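Local coordinates for GDSL-like protein (Roseburia intestinalis L1-82, PDB 6HFZ) that acts as a two-domain carbohydrate esterase on acetylated mannans, removing acetyl groups from these polysaccharides, at residues E52-Y57 and F72-A77; V249-V254 and G277-L282; K295-P300 and A320-T325. One frame throughout, in Å; residues are numbered along the deposited sequence.

Interaction 1. Residues E52-Y57 and F72-A77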
loop_
_atom_site.group_PDB
_atom_site.type_symbol
_atom_site.label_atom_id
_atom_site.label_comp_id
_atom_site.label_asym_id
_atom_site.label_seq_id
_atom_site.Cartn_x
_atom_site.Cartn_y
_atom_site.Cartn_z
ATOM N N GLU A 52 16.755 0.514 11.407
ATOM C CA GLU A 52 17.092 1.899 11.590
ATOM C C GLU A 52 17.692 2.506 10.310
ATOM O O GLU A 52 17.896 3.718 10.258
ATOM C CB GLU A 52 18.080 2.094 12.751
ATOM C CG GLU A 52 17.525 1.675 14.110
ATOM C CD GLU A 52 17.413 0.171 14.333
ATOM O OE1 GLU A 52 18.136 -0.605 13.652
ATOM O OE2 GLU A 52 16.595 -0.214 15.180
ATOM N N LEU A 53 17.965 1.699 9.269
ATOM C CA LEU A 53 18.640 2.190 8.069
ATOM C C LEU A 53 17.696 2.197 6.841
ATOM O O LEU A 53 18.160 2.395 5.725
ATOM C CB LEU A 53 19.855 1.293 7.814
ATOM C CG LEU A 53 20.975 1.400 8.854
ATOM C CD1 LEU A 53 22.127 0.482 8.488
ATOM C CD2 LEU A 53 21.453 2.844 8.986
ATOM N N CYS A 54 16.382 1.968 7.030
ATOM C CA CYS A 54 15.456 2.124 5.904
ATOM C C CYS A 54 15.109 3.610 5.763
ATOM O O CYS A 54 15.320 4.395 6.682
ATOM C CB CYS A 54 14.205 1.270 6.052
ATOM S SG CYS A 54 13.060 1.743 7.369
ATOM N N TYR A 55 14.548 3.990 4.604
ATOM C CA TYR A 55 14.313 5.411 4.300
ATOM C C TYR A 55 13.352 5.974 5.354
ATOM O O TYR A 55 13.490 7.105 5.758
ATOM C CB TYR A 55 13.838 5.613 2.851
ATOM C CG TYR A 55 12.348 5.558 2.662
ATOM C CD1 TYR A 55 11.559 6.627 3.015
ATOM C CD2 TYR A 55 11.728 4.451 2.104
ATOM C CE1 TYR A 55 10.184 6.587 2.897
ATOM C CE2 TYR A 55 10.352 4.399 1.957
ATOM C CZ TYR A 55 9.573 5.456 2.396
ATOM O OH TYR A 55 8.201 5.391 2.346
ATOM N N ALA A 56 12.325 5.190 5.749
ATOM C CA ALA A 56 11.292 5.647 6.648
ATOM C C ALA A 56 11.892 6.070 8.001
ATOM O O ALA A 56 11.595 7.130 8.503
ATOM C CB ALA A 56 10.187 4.613 6.813
ATOM N N TYR A 57 12.816 5.259 8.509
ATOM C CA TYR A 57 13.425 5.573 9.812
ATOM C C TYR A 57 14.359 6.778 9.649
ATOM O O TYR A 57 14.441 7.627 10.542
ATOM C CB TYR A 57 14.062 4.317 10.377
ATOM C CG TYR A 57 14.237 4.399 11.873
ATOM C CD1 TYR A 57 13.222 4.062 12.749
ATOM C CD2 TYR A 57 15.416 4.901 12.389
ATOM C CE1 TYR A 57 13.386 4.179 14.118
ATOM C CE2 TYR A 57 15.587 5.052 13.750
ATOM C CZ TYR A 57 14.578 4.682 14.612
ATOM O OH TYR A 57 14.815 4.783 15.958
ATOM N N PHE A 72 8.373 12.524 19.031
ATOM C CA PHE A 72 7.845 11.879 17.816
ATOM C C PHE A 72 7.643 10.382 18.032
ATOM O O PHE A 72 8.473 9.716 18.685
ATOM C CB PHE A 72 8.793 12.105 16.644
ATOM C CG PHE A 72 8.943 13.545 16.243
ATOM C CD1 PHE A 72 7.953 14.153 15.476
ATOM C CD2 PHE A 72 10.052 14.294 16.636
ATOM C CE1 PHE A 72 8.089 15.461 15.042
ATOM C CE2 PHE A 72 10.187 15.594 16.190
ATOM C CZ PHE A 72 9.205 16.184 15.436
ATOM N N THR A 73 6.580 9.865 17.378
ATOM C CA THR A 73 6.221 8.468 17.360
ATOM C C THR A 73 6.300 7.967 15.907
ATOM O O THR A 73 5.780 8.640 15.041
ATOM C CB THR A 73 4.813 8.230 17.919
ATOM O OG1 THR A 73 4.813 8.690 19.276
ATOM C CG2 THR A 73 4.408 6.769 17.919
ATOM N N TYR A 74 6.968 6.833 15.730
ATOM C CA TYR A 74 7.272 6.208 14.412
ATOM C C TYR A 74 6.190 5.173 14.094
ATOM O O TYR A 74 6.019 4.236 14.871
ATOM C CB TYR A 74 8.643 5.550 14.452
ATOM C CG TYR A 74 9.086 4.792 13.217
ATOM C CD1 TYR A 74 9.276 5.430 11.997
ATOM C CD2 TYR A 74 9.399 3.453 13.286
ATOM C CE1 TYR A 74 9.693 4.743 10.869
ATOM C CE2 TYR A 74 9.893 2.764 12.182
ATOM C CZ TYR A 74 10.026 3.399 10.962
ATOM O OH TYR A 74 10.551 2.625 9.953
ATOM N N ILE A 75 5.433 5.387 12.997
ATOM C CA ILE A 75 4.384 4.485 12.546
ATOM C C ILE A 75 4.725 3.974 11.140
ATOM O O ILE A 75 4.578 4.726 10.202
ATOM C CB ILE A 75 3.011 5.171 12.571
ATOM C CG1 ILE A 75 2.670 5.688 13.970
ATOM C CG2 ILE A 75 1.905 4.276 12.017
ATOM C CD1 ILE A 75 1.816 6.907 13.882
ATOM N N ASN A 76 5.208 2.728 11.057
ATOM C CA ASN A 76 5.566 2.111 9.784
ATOM C C ASN A 76 4.488 1.106 9.422
ATOM O O ASN A 76 4.483 0.024 9.960
ATOM C CB ASN A 76 6.941 1.462 9.771
ATOM C CG ASN A 76 7.341 1.097 8.358
ATOM O OD1 ASN A 76 6.507 0.639 7.577
ATOM N ND2 ASN A 76 8.598 1.337 8.024
ATOM N N ALA A 77 3.636 1.504 8.467
ATOM C CA ALA A 77 2.491 0.727 8.008
ATOM C C ALA A 77 2.763 0.156 6.609
ATOM O O ALA A 77 1.840 -0.052 5.819
ATOM C CB ALA A 77 1.254 1.566 8.015
#
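Tyr57 and Tyr74 form the aromatic part of this contact, a T-shaped (edge-to-face) pair. The edge of Tyr57 points at the face of Tyr74. The ring centroids are 5.0 Å apart and the planes stand at 82°. Tyr57 CD1 does the touching and lies 3.6 Å from Tyr74 CE2, over the rim of the ring and not its centre. With chi1 at 177°, Tyr74 extends its ring from strand 71-78 to the start of helix 55-66. Tyr60 of that helix also meets both rings.

An apolar contact follows at the far end of Tyr74, where Ala56 CB sits 4.1 Å from Tyr74 CE1. There is also a close van der Waals approach at the phenol oxygen. Cys54, at the N-cap position of the helix, brings SG to 3.7 Å from Tyr74 OH.

The polar part lies within the strand. Asn76 ND2 donates to Tyr74 OH at 3.0 Å, nearly straight at 174° and in the amide plane. The same ND2 donates to Thr43 O, and OD1 accepts from Gly78 N. Ala56 CB touches Asn76 ND2 at 3.8 Å.

The phenol oxygen therefore has a polar partner beside Ala56 CB and Cys54 SG, and the amide is held from both ends. Asn76 thereby ties the edge strand to the segment just after Ser41, the probable nucleophile of a Ser-His-Asp triad.

Interaction 2. Residues V249-V254 and G277-L282; sequences VCHGFV and GDSITL
Val249 and His251 pair with Thr281 and Ser279 as the hydrogen-bonded pairs of an antiparallel ladder, with Cys250 and Ile280 the non-hydrogen-bonded pair between them and the short strand axes 4.7 Å apart at 167°. Val249 N to Thr281 O is 2.9 Å, and His251 N to Ser279 O is 2.8 Å. Each has its return bond. Ser279 O also takes a weak bond from Phe253 N.

Gly252 makes the turn. At its positive phi of 122° a CB would press on the preceding carbonyl oxygen and run into Asp278 OD1, so glycine fits. Gly252 CA lies 3.6 Å from Asp278 OD1. Asp278 itself uses OD2 to accept from Lys275 N.

Val249, His251, Ser279 and Thr281 share one face of the sheet. There Thr281 OG1 lies alongside Val249 CB at 3.5 Å. A water accepts from Ser279 OG and donates to His251 O, bridging the two segments on this face.

Cys250 and Ile280 point to the other face, where SG meets CD1 at 4.1 Å. Phe253 turns its ring across Ile280. Ile280 CG2 makes a CH-pi contact over one face, 4.1 Å from the Phe253 ring centroid, and Asp278 O comes near the ring edge. Val348 and Leu350 of one sheet and Phe361 and Leu363 of the other also touch Phe253.

The edge strand is thus held mainly by main-chain bonds. Past Gly252 the grip becomes largely apolar, as Phe253 enters the core between the two antiparallel sheets.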
loop_
_atom_site.group_PDB
_atom_site.type_symbol
_atom_site.label_atom_id
_atom_site.label_comp_id
_atom_site.label_asym_id
_atom_site.label_seq_id
_atom_site.Cartn_x
_atom_site.Cartn_y
_atom_site.Cartn_z
ATOM N N VAL A 249 -20.711 -17.907 6.072
ATOM C CA VAL A 249 -21.044 -19.311 6.373
ATOM C C VAL A 249 -19.935 -20.239 5.839
ATOM O O VAL A 249 -19.650 -20.293 4.654
ATOM C CB VAL A 249 -22.417 -19.683 5.788
ATOM C CG1 VAL A 249 -22.782 -21.120 6.139
ATOM C CG2 VAL A 249 -23.496 -18.708 6.244
ATOM N N CYS A 250 -19.285 -20.995 6.722
ATOM C CA CYS A 250 -18.261 -21.923 6.269
ATOM C C CYS A 250 -18.838 -23.315 5.992
ATOM O O CYS A 250 -19.650 -23.777 6.770
ATOM C CB CYS A 250 -17.153 -22.023 7.304
ATOM S SG CYS A 250 -16.311 -20.433 7.542
ATOM N N HIS A 251 -18.312 -23.988 4.958
ATOM C CA HIS A 251 -18.604 -25.375 4.602
ATOM C C HIS A 251 -17.299 -26.056 4.207
ATOM O O HIS A 251 -17.110 -26.464 3.058
ATOM C CB HIS A 251 -19.626 -25.469 3.460
ATOM C CG HIS A 251 -20.912 -24.754 3.720
ATOM N ND1 HIS A 251 -21.855 -25.226 4.624
ATOM C CD2 HIS A 251 -21.425 -23.625 3.182
ATOM C CE1 HIS A 251 -22.899 -24.432 4.621
ATOM N NE2 HIS A 251 -22.654 -23.430 3.752
ATOM N N GLY A 252 -16.367 -26.150 5.163
ATOM C CA GLY A 252 -15.067 -26.754 4.933
ATOM C C GLY A 252 -13.921 -25.803 5.237
ATOM O O GLY A 252 -12.931 -26.195 5.845
ATOM N N PHE A 253 -14.044 -24.548 4.802
ATOM C CA PHE A 253 -13.089 -23.477 5.246
ATOM C C PHE A 253 -13.233 -23.306 6.762
ATOM O O PHE A 253 -14.299 -23.488 7.306
ATOM C CB PHE A 253 -13.357 -22.163 4.501
ATOM C CG PHE A 253 -12.580 -21.997 3.229
ATOM C CD1 PHE A 253 -13.045 -22.515 2.030
ATOM C CD2 PHE A 253 -11.386 -21.303 3.229
ATOM C CE1 PHE A 253 -12.317 -22.360 0.863
ATOM C CE2 PHE A 253 -10.673 -21.114 2.054
ATOM C CZ PHE A 253 -11.145 -21.633 0.868
ATOM N N VAL A 254 -12.125 -23.032 7.443
ATOM C CA VAL A 254 -12.128 -22.869 8.900
ATOM C C VAL A 254 -11.427 -21.545 9.247
ATOM O O VAL A 254 -10.338 -21.248 8.732
ATOM C CB VAL A 254 -11.456 -24.079 9.581
ATOM C CG1 VAL A 254 -10.165 -24.493 8.902
ATOM C CG2 VAL A 254 -11.194 -23.839 11.052
ATOM N N GLY A 277 -13.495 -29.245 -2.580
ATOM C CA GLY A 277 -14.874 -29.020 -2.248
ATOM C C GLY A 277 -15.121 -28.184 -1.006
ATOM O O GLY A 277 -16.231 -27.798 -0.718
ATOM N N ASP A 278 -14.079 -27.916 -0.204
ATOM C CA ASP A 278 -14.222 -26.995 0.918
ATOM C C ASP A 278 -14.657 -25.626 0.372
ATOM O O ASP A 278 -14.075 -25.148 -0.572
ATOM C CB ASP A 278 -12.887 -26.836 1.655
ATOM C CG ASP A 278 -12.476 -28.031 2.512
ATOM O OD1 ASP A 278 -13.342 -28.931 2.720
ATOM O OD2 ASP A 278 -11.306 -28.046 3.009
ATOM N N SER A 279 -15.624 -24.978 1.013
ATOM C CA SER A 279 -16.171 -23.715 0.508
ATOM C C SER A 279 -16.542 -22.794 1.670
ATOM O O SER A 279 -16.574 -23.186 2.873
ATOM C CB SER A 279 -17.343 -23.928 -0.400
ATOM O OG SER A 279 -18.302 -24.749 0.214
ATOM N N ILE A 280 -16.851 -21.554 1.295
ATOM C CA ILE A 280 -17.258 -20.497 2.188
ATOM C C ILE A 280 -18.124 -19.523 1.383
ATOM O O ILE A 280 -17.876 -19.353 0.195
ATOM C CB ILE A 280 -16.011 -19.820 2.789
ATOM C CG1 ILE A 280 -16.387 -18.710 3.779
ATOM C CG2 ILE A 280 -15.104 -19.312 1.670
ATOM C CD1 ILE A 280 -15.155 -18.056 4.444
ATOM N N THR A 281 -19.145 -18.968 2.017
ATOM C CA THR A 281 -20.044 -17.982 1.396
ATOM C C THR A 281 -20.054 -16.724 2.274
ATOM O O THR A 281 -20.008 -16.783 3.540
ATOM C CB THR A 281 -21.458 -18.540 1.173
ATOM O OG1 THR A 281 -21.981 -18.871 2.457
ATOM C CG2 THR A 281 -21.472 -19.758 0.280
ATOM N N LEU A 282 -20.032 -15.575 1.593
ATOM C CA LEU A 282 -20.011 -14.268 2.181
ATOM C C LEU A 282 -21.026 -13.395 1.459
ATOM O O LEU A 282 -21.127 -13.479 0.245
ATOM C CB LEU A 282 -18.639 -13.608 1.977
ATOM C CG LEU A 282 -17.414 -14.377 2.442
ATOM C CD1 LEU A 282 -16.796 -15.214 1.350
ATOM C CD2 LEU A 282 -16.381 -13.413 3.027
HETATM O O HOH W 1 -18.311 -27.805 0.646
#

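Interaction 3. Residues K295-P300 and A320-T325; sequences KSVKLP and ANFDET
Phe322 packs against Lys295 and Val297, and its side chain can be followed outward from the backbone. Phe322 CB lies close to Ser296 O, at 3.2 Å. A chi1 of -160° brings the ring alongside Val297. Phe322 CG meets Lys295 CB at 3.9 Å. On one branch Phe322 CD1 touches Lys295 CD, also at 3.9 Å. On the other branch Phe322 CD2 touches Val297 CG1 at 3.8 Å. Farther out, CZ reaches Glu324 CB of its own segment, which covers one face near the rim. The ring of Trp326 also meets Phe322, nearly at right angles.

The Lys295 and Phe322 side chains cross at about a right angle. The extended lysine chain gives methylenes to the aromatic and sends NZ on to a salt bridge with Glu331.

Two backbone bonds join the loops. Ser296 N donates to Ala320 O at 2.8 Å, almost straight at 172°. Phe322 N returns a bond to Ser296 O at 3.2 Å. Ser296 OG donates to Lys298 O and ties in its own turn. Beyond it, Leu299 CD2 reaches back to the Asn321 side chain. Asn321 OD1 lies 3.4 Å from Pro300 CA, next to the cis peptide before that proline, and accepts from Ala301 N.

Replacing Phe322 with an alanine would probably open a gap between the Lys295 methylenes and Val297 CG1, and leave Trp326 without the Phe322 ring against it.

The contact is a single beta bridge, Ser296 with Asn321, between the loops that follow strands 288-295 and 316-319 of different antiparallel sheets. Paired main-chain bonds set the loops side by side, the ring adds apolar contacts to Lys295 and Val297, and the lysine's charge is met at Glu331.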
loop_
_atom_site.group_PDB
_atom_site.type_symbol
_atom_site.label_atom_id
_atom_site.label_comp_id
_atom_site.label_asym_id
_atom_site.label_seq_id
_atom_site.Cartn_x
_atom_site.Cartn_y
_atom_site.Cartn_z
ATOM N N LYS A 295 -0.367 -16.681 -2.253
ATOM C CA LYS A 295 0.372 -17.389 -3.263
ATOM C C LYS A 295 1.686 -17.843 -2.603
ATOM O O LYS A 295 2.485 -17.023 -2.138
ATOM C CB LYS A 295 0.611 -16.504 -4.490
ATOM C CG LYS A 295 -0.567 -16.372 -5.439
ATOM C CD LYS A 295 -0.249 -15.623 -6.693
ATOM C CE LYS A 295 -1.434 -15.579 -7.628
ATOM N NZ LYS A 295 -1.307 -14.515 -8.656
ATOM N N SER A 296 1.860 -19.167 -2.526
ATOM C CA SER A 296 2.844 -19.834 -1.702
ATOM C C SER A 296 4.060 -20.232 -2.545
ATOM O O SER A 296 3.929 -20.748 -3.634
ATOM C CB SER A 296 2.223 -21.042 -1.017
ATOM O OG SER A 296 3.240 -21.837 -0.406
ATOM N N VAL A 297 5.262 -19.977 -2.038
ATOM C CA VAL A 297 6.463 -20.503 -2.686
ATOM C C VAL A 297 6.765 -21.917 -2.182
ATOM O O VAL A 297 7.694 -22.580 -2.707
ATOM C CB VAL A 297 7.673 -19.587 -2.462
ATOM C CG1 VAL A 297 7.507 -18.295 -3.278
ATOM C CG2 VAL A 297 7.908 -19.314 -0.984
ATOM N N LYS A 298 6.047 -22.347 -1.150
ATOM C CA LYS A 298 6.091 -23.738 -0.674
ATOM C C LYS A 298 5.063 -24.531 -1.474
ATOM O O LYS A 298 3.874 -24.285 -1.317
ATOM C CB LYS A 298 5.787 -23.796 0.823
ATOM C CG LYS A 298 6.882 -23.229 1.712
ATOM C CD LYS A 298 6.601 -23.405 3.184
ATOM C CE LYS A 298 7.205 -22.298 4.029
ATOM N NZ LYS A 298 7.313 -22.704 5.452
ATOM N N LEU A 299 5.547 -25.426 -2.353
ATOM C CA LEU A 299 4.772 -26.064 -3.388
ATOM C C LEU A 299 4.683 -27.570 -3.121
ATOM O O LEU A 299 5.578 -28.138 -2.481
ATOM C CB LEU A 299 5.488 -25.858 -4.727
ATOM C CG LEU A 299 5.564 -24.443 -5.312
ATOM C CD1 LEU A 299 6.100 -24.514 -6.738
ATOM C CD2 LEU A 299 4.204 -23.751 -5.286
ATOM N N PRO A 300 3.648 -28.236 -3.643
ATOM C CA PRO A 300 2.504 -27.637 -4.300
ATOM C C PRO A 300 1.486 -27.112 -3.277
ATOM O O PRO A 300 1.612 -27.339 -2.081
ATOM C CB PRO A 300 1.907 -28.763 -5.156
ATOM C CG PRO A 300 2.239 -30.028 -4.409
ATOM C CD PRO A 300 3.357 -29.674 -3.444
ATOM N N ALA A 320 -2.862 -20.990 -5.740
ATOM C CA ALA A 320 -1.945 -20.729 -4.623
ATOM C C ALA A 320 -0.509 -21.171 -4.941
ATOM O O ALA A 320 0.376 -20.918 -4.167
ATOM C CB ALA A 320 -2.501 -21.353 -3.375
ATOM N N ASN A 321 -0.281 -21.765 -6.124
ATOM C CA ASN A 321 1.030 -22.173 -6.593
ATOM C C ASN A 321 1.739 -20.978 -7.242
ATOM O O ASN A 321 1.518 -20.683 -8.429
ATOM C CB ASN A 321 0.923 -23.309 -7.609
ATOM C CG ASN A 321 0.322 -24.546 -6.989
ATOM O OD1 ASN A 321 1.026 -25.283 -6.311
ATOM N ND2 ASN A 321 -0.980 -24.718 -7.138
ATOM N N PHE A 322 2.579 -20.299 -6.456
ATOM C CA PHE A 322 3.299 -19.101 -6.903
ATOM C C PHE A 322 4.451 -19.521 -7.814
ATOM O O PHE A 322 5.235 -20.414 -7.454
ATOM C CB PHE A 322 3.860 -18.306 -5.723
ATOM C CG PHE A 322 4.194 -16.859 -6.009
ATOM C CD1 PHE A 322 3.605 -16.185 -7.068
ATOM C CD2 PHE A 322 4.995 -16.140 -5.141
ATOM C CE1 PHE A 322 3.863 -14.847 -7.291
ATOM C CE2 PHE A 322 5.291 -14.806 -5.391
ATOM C CZ PHE A 322 4.742 -14.174 -6.483
ATOM N N ASP A 323 4.569 -18.840 -8.957
ATOM C CA ASP A 323 5.576 -19.176 -9.966
ATOM C C ASP A 323 6.825 -18.296 -9.822
ATOM O O ASP A 323 7.736 -18.416 -10.625
ATOM C CB ASP A 323 4.988 -19.081 -11.374
ATOM C CG ASP A 323 4.274 -17.779 -11.689
ATOM O OD1 ASP A 323 4.017 -16.997 -10.745
ATOM O OD2 ASP A 323 3.973 -17.562 -12.884
ATOM N N GLU A 324 6.863 -17.411 -8.821
ATOM C CA GLU A 324 8.041 -16.586 -8.517
ATOM C C GLU A 324 8.643 -17.138 -7.234
ATOM O O GLU A 324 8.045 -18.011 -6.642
ATOM C CB GLU A 324 7.649 -15.112 -8.363
ATOM C CG GLU A 324 6.871 -14.584 -9.554
ATOM C CD GLU A 324 6.375 -13.159 -9.421
ATOM O OE1 GLU A 324 7.038 -12.369 -8.724
ATOM O OE2 GLU A 324 5.316 -12.846 -10.007
ATOM N N THR A 325 9.788 -16.608 -6.796
ATOM C CA THR A 325 10.565 -17.301 -5.770
ATOM C C THR A 325 10.954 -16.395 -4.590
ATOM O O THR A 325 11.391 -16.913 -3.574
ATOM C CB THR A 325 11.808 -17.960 -6.387
ATOM O OG1 THR A 325 12.580 -16.938 -7.026
ATOM C CG2 THR A 325 11.448 -19.052 -7.371
#

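The three interactions come in series along the chain and do not touch. Interaction 1 lies in the SGNH-hydrolase part, where helix 55-66 packs on strand 71-78, an outermost strand of the mixed sheet. Interactions 2 and 3 lie in the all-beta second domain, their centres about 23 Å apart. Interaction 2 pairs the outermost strand 249-251 with strand 279-286 within the five-stranded antiparallel sheet. Interaction 3 joins loops following strands 288-295 and 316-319, which belong to different antiparallel sheets. The centre of interaction 1 is about 39 Å from that of interaction 2 and about 30 Å from that of interaction 3. Each domain thus has its own internal contacts, with the probable catalytic residues in the first.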